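Local coordinates for protein angiotensin-converting enzyme (Anopheles gambiae, PDB 6S1Z) that probably cleaves short peptides as a zinc-dependent dipeptidyl carboxypeptidase of the angiotensin-converting enzyme family, and binds the inhibitor fosinoprilat, at residues S42-F47 against D323-A328. Residues are numbered along the deposited sequence; the frame is centred on the assembly and turned at random.
Sequences SNLTEF and DLVCHA. With NAG (2-acetamido-2-deoxy-beta-D-glucopyranose), chain B; KS8 (fosinoprilat), chain C; NAG (2-acetamido-2-deoxy-beta-D-glucopyranose), chain D.
L44 and D323 join two parts of the largely helical angiotensin-converting enzyme fold. Residues 42-47 lead from helix 12-42 into helix 46-68, whose first residues are E46 and F47. Residues 323-328 belong to the loop that runs into strand 329-332.

One backbone hydrogen bond links the segments directly. L44 N donates to D323 O over 2.6 Å, with an N-H...O angle of 163°. The donor is tilted 24° from the carbonyl plane. Two residues further along, V325 is backbone hydrogen-bonded to G41, so the loop is tied to helix 12-42 as well.

L44 makes the apolar contact. Its CG lies anti to the carbonyl carbon (chi1 -72°), which places CG and CD1 beside the D323-L324 backbone. L44 CB packs on D323 CB at 3.7 Å, and L44 CD1 ends beside V325 CG2 at 4.2 Å. A118 of helix 100-118 touches both L44 and V325.

Other van der Waals contacts are between side-chain carbons and polar backbone atoms. L44 CD1 reaches L324 N at 3.5 Å. L324 CB sits against S42 O at 3.6 Å. The hydroxyl of S42 is turned back to bond W38 O.

The linker also carries a glycan. N43 ND2 is bonded covalently to C1 of the chain B NAG, a typical N-glycan linkage in the sequence N-L-T. T45 CG2 lies 3.5 Å from the ring oxygen O5 of that sugar. T45 is also the N-cap of helix 46-68, and its side chain caps a backbone N early in that helix. C8 of the chain D NAG lies over one face of the F47 ring, offset toward the rim.

The far end of the loop reaches the inhibitor site. The ring edge of H327 faces fosinoprilat, with CE1 3.4 Å from O16, and A328 O lies 3.3 Å from C04 of the same inhibitor.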
loop_
_atom_site.group_PDB
_atom_site.type_symbol
_atom_site.label_atom_id
_atom_site.label_comp_id
_atom_site.label_asym_id
_atom_site.label_seq_id
_atom_site.Cartn_x
_atom_site.Cartn_y
_atom_site.Cartn_z
ATOM N N SER A 42 -17.251 1.609 -7.911
ATOM C CA SER A 42 -18.209 1.372 -6.841
ATOM C C SER A 42 -19.460 0.642 -7.313
ATOM O O SER A 42 -20.352 0.387 -6.500
ATOM C CB SER A 42 -18.609 2.701 -6.195
ATOM O OG SER A 42 -19.077 3.616 -7.170
ATOM N N ASN A 43 -19.544 0.300 -8.599
ATOM C CA ASN A 43 -20.732 -0.362 -9.146
ATOM C C ASN A 43 -20.278 -1.146 -10.384
ATOM O O ASN A 43 -20.355 -0.650 -11.508
ATOM C CB ASN A 43 -21.818 0.648 -9.474
ATOM C CG ASN A 43 -23.078 0.006 -10.028
ATOM O OD1 ASN A 43 -23.265 -1.210 -9.953
ATOM N ND2 ASN A 43 -23.955 0.836 -10.586
ATOM N N LEU A 44 -19.806 -2.366 -10.149
ATOM C CA LEU A 44 -19.261 -3.212 -11.209
ATOM C C LEU A 44 -20.396 -3.690 -12.105
ATOM O O LEU A 44 -21.094 -4.656 -11.787
ATOM C CB LEU A 44 -18.504 -4.388 -10.601
ATOM C CG LEU A 44 -17.161 -4.039 -9.958
ATOM C CD1 LEU A 44 -16.731 -5.099 -8.959
ATOM C CD2 LEU A 44 -16.099 -3.864 -11.030
ATOM N N THR A 45 -20.583 -3.011 -13.235
ATOM C CA THR A 45 -21.602 -3.383 -14.205
ATOM C C THR A 45 -21.006 -3.320 -15.603
ATOM O O THR A 45 -20.156 -2.474 -15.892
ATOM C CB THR A 45 -22.831 -2.463 -14.140
ATOM O OG1 THR A 45 -22.526 -1.208 -14.764
ATOM C CG2 THR A 45 -23.246 -2.215 -12.700
ATOM N N GLU A 46 -21.462 -4.228 -16.470
ATOM C CA GLU A 46 -21.070 -4.165 -17.873
ATOM C C GLU A 46 -21.361 -2.786 -18.448
ATOM O O GLU A 46 -20.571 -2.244 -19.230
ATOM C CB GLU A 46 -21.807 -5.239 -18.676
ATOM C CG GLU A 46 -21.671 -6.653 -18.128
ATOM C CD GLU A 46 -22.518 -7.654 -18.893
ATOM O OE1 GLU A 46 -23.397 -7.221 -19.668
ATOM O OE2 GLU A 46 -22.305 -8.872 -18.719
ATOM N N PHE A 47 -22.496 -2.200 -18.060
ATOM C CA PHE A 47 -22.863 -0.871 -18.535
ATOM C C PHE A 47 -21.850 0.175 -18.089
ATOM O O PHE A 47 -21.497 1.076 -18.858
ATOM C CB PHE A 47 -24.264 -0.524 -18.027
ATOM C CG PHE A 47 -24.706 0.873 -18.348
ATOM C CD1 PHE A 47 -25.382 1.147 -19.525
ATOM C CD2 PHE A 47 -24.464 1.910 -17.463
ATOM C CE1 PHE A 47 -25.798 2.432 -19.817
ATOM C CE2 PHE A 47 -24.876 3.195 -17.750
ATOM C CZ PHE A 47 -25.545 3.457 -18.928
ATOM N N ASP A 323 -21.968 -5.520 -7.031
ATOM C CA ASP A 323 -20.559 -5.882 -7.071
ATOM C C ASP A 323 -19.731 -4.606 -7.086
ATOM O O ASP A 323 -19.988 -3.705 -7.891
ATOM C CB ASP A 323 -20.246 -6.743 -8.297
ATOM C CG ASP A 323 -20.767 -8.161 -8.163
ATOM O OD1 ASP A 323 -20.816 -8.672 -7.023
ATOM O OD2 ASP A 323 -21.127 -8.765 -9.195
ATOM N N LEU A 324 -18.751 -4.526 -6.188
ATOM C CA LEU A 324 -17.881 -3.364 -6.113
ATOM C C LEU A 324 -16.494 -3.812 -5.677
ATOM O O LEU A 324 -16.288 -4.953 -5.256
ATOM C CB LEU A 324 -18.429 -2.303 -5.148
ATOM C CG LEU A 324 -18.361 -2.618 -3.650
ATOM C CD1 LEU A 324 -18.720 -1.385 -2.835
ATOM C CD2 LEU A 324 -19.271 -3.780 -3.291
ATOM N N VAL A 325 -15.542 -2.888 -5.778
ATOM C CA VAL A 325 -14.163 -3.136 -5.376
ATOM C C VAL A 325 -14.023 -2.644 -3.939
ATOM O O VAL A 325 -13.793 -1.460 -3.693
ATOM C CB VAL A 325 -13.169 -2.449 -6.314
ATOM C CG1 VAL A 325 -11.740 -2.719 -5.871
ATOM C CG2 VAL A 325 -13.384 -2.915 -7.749
ATOM N N CYS A 326 -14.164 -3.564 -2.979
ATOM C CA CYS A 326 -14.053 -3.194 -1.573
ATOM C C CYS A 326 -12.650 -2.739 -1.197
ATOM O O CYS A 326 -12.477 -2.129 -0.136
ATOM C CB CYS A 326 -14.452 -4.365 -0.675
ATOM S SG CYS A 326 -16.166 -4.324 -0.089
ATOM N N HIS A 327 -11.649 -3.028 -2.027
ATOM C CA HIS A 327 -10.282 -2.631 -1.721
ATOM C C HIS A 327 -10.228 -1.130 -1.467
ATOM O O HIS A 327 -10.451 -0.332 -2.384
ATOM C CB HIS A 327 -9.333 -3.018 -2.856
ATOM C CG HIS A 327 -7.895 -3.066 -2.444
ATOM N ND1 HIS A 327 -7.051 -1.983 -2.557
ATOM C CD2 HIS A 327 -7.155 -4.065 -1.908
ATOM C CE1 HIS A 327 -5.851 -2.315 -2.113
ATOM N NE2 HIS A 327 -5.887 -3.573 -1.714
ATOM N N ALA A 328 -9.944 -0.745 -0.223
ATOM C CA ALA A 328 -9.942 0.661 0.159
ATOM C C ALA A 328 -9.165 1.497 -0.849
ATOM O O ALA A 328 -8.161 1.050 -1.409
ATOM C CB ALA A 328 -9.338 0.822 1.555
HETATM C C1 NAG B . -25.202 0.420 -11.173
HETATM C C2 NAG B . -26.355 1.230 -10.548
HETATM C C3 NAG B . -27.654 1.039 -11.335
HETATM C C4 NAG B . -27.429 1.314 -12.815
HETATM C C5 NAG B . -26.324 0.396 -13.313
HETATM C C6 NAG B . -26.010 0.574 -14.778
HETATM C C7 NAG B . -26.548 1.728 -8.146
HETATM C C8 NAG B . -26.768 1.152 -6.778
HETATM N N2 NAG B . -26.548 0.852 -9.156
HETATM O O3 NAG B . -28.648 1.920 -10.825
HETATM O O4 NAG B . -28.620 1.094 -13.563
HETATM O O5 NAG B . -25.124 0.687 -12.586
HETATM O O6 NAG B . -25.998 -0.678 -15.451
HETATM O O7 NAG B . -26.378 2.929 -8.326
HETATM C C04 KS8 C . -5.330 1.871 -2.934
HETATM C C05 KS8 C . -4.545 2.477 -4.178
HETATM C C06 KS8 C . -5.196 2.052 -5.557
HETATM C C07 KS8 C . -6.019 3.183 -6.190
HETATM C C08 KS8 C . -6.673 2.745 -7.581
HETATM C C09 KS8 C . -5.939 2.846 -8.756
HETATM C C10 KS8 C . -6.507 2.465 -9.963
HETATM C C11 KS8 C . -7.830 1.974 -9.997
HETATM C C12 KS8 C . -8.555 1.873 -8.836
HETATM C C13 KS8 C . -7.986 2.257 -7.616
HETATM C C14 KS8 C . -4.805 1.033 -0.116
HETATM C C15 KS8 C . -3.703 -0.065 -0.317
HETATM C C18 KS8 C . -3.597 -0.735 2.136
HETATM C C19 KS8 C . -2.351 -1.110 3.015
HETATM C C20 KS8 C . -1.375 -1.775 1.987
HETATM C C21 KS8 C . -2.102 -1.987 0.831
HETATM C C22 KS8 C . -2.750 -3.357 0.816
HETATM C C25 KS8 C . -1.722 0.065 3.650
HETATM C C26 KS8 C . -2.735 0.778 4.581
HETATM C C27 KS8 C . -2.968 0.068 5.916
HETATM C C28 KS8 C . -1.658 -0.116 6.656
HETATM C C29 KS8 C . -0.697 -0.947 5.796
HETATM C C30 KS8 C . -0.451 -0.311 4.419
HETATM N N17 KS8 C . -3.201 -0.860 0.859
HETATM O O01 KS8 C . -3.130 2.637 -1.514
HETATM O O03 KS8 C . -5.271 3.695 -0.800
HETATM O O16 KS8 C . -3.268 -0.269 -1.406
HETATM O O23 KS8 C . -3.684 -3.640 1.638
HETATM O O24 KS8 C . -2.382 -4.181 0.021
HETATM P P02 KS8 C . -4.574 2.397 -1.322
HETATM C C1 NAG D . -29.246 2.366 -13.856
HETATM C C2 NAG D . -30.077 2.245 -15.137
HETATM C C3 NAG D . -30.791 3.564 -15.431
HETATM C C4 NAG D . -31.589 4.029 -14.220
HETATM C C5 NAG D . -30.699 4.065 -12.981
HETATM C C6 NAG D . -31.458 4.396 -11.718
HETATM C C7 NAG D . -29.245 0.621 -16.784
HETATM C C8 NAG D . -28.324 0.398 -17.945
HETATM N N2 NAG D . -29.245 1.853 -16.264
HETATM O O3 NAG D . -31.659 3.392 -16.546
HETATM O O4 NAG D . -32.104 5.336 -14.452
HETATM O O5 NAG D . -30.091 2.781 -12.773
HETATM O O6 NAG D . -30.634 4.272 -10.567
HETATM O O7 NAG D . -29.954 -0.274 -16.336
#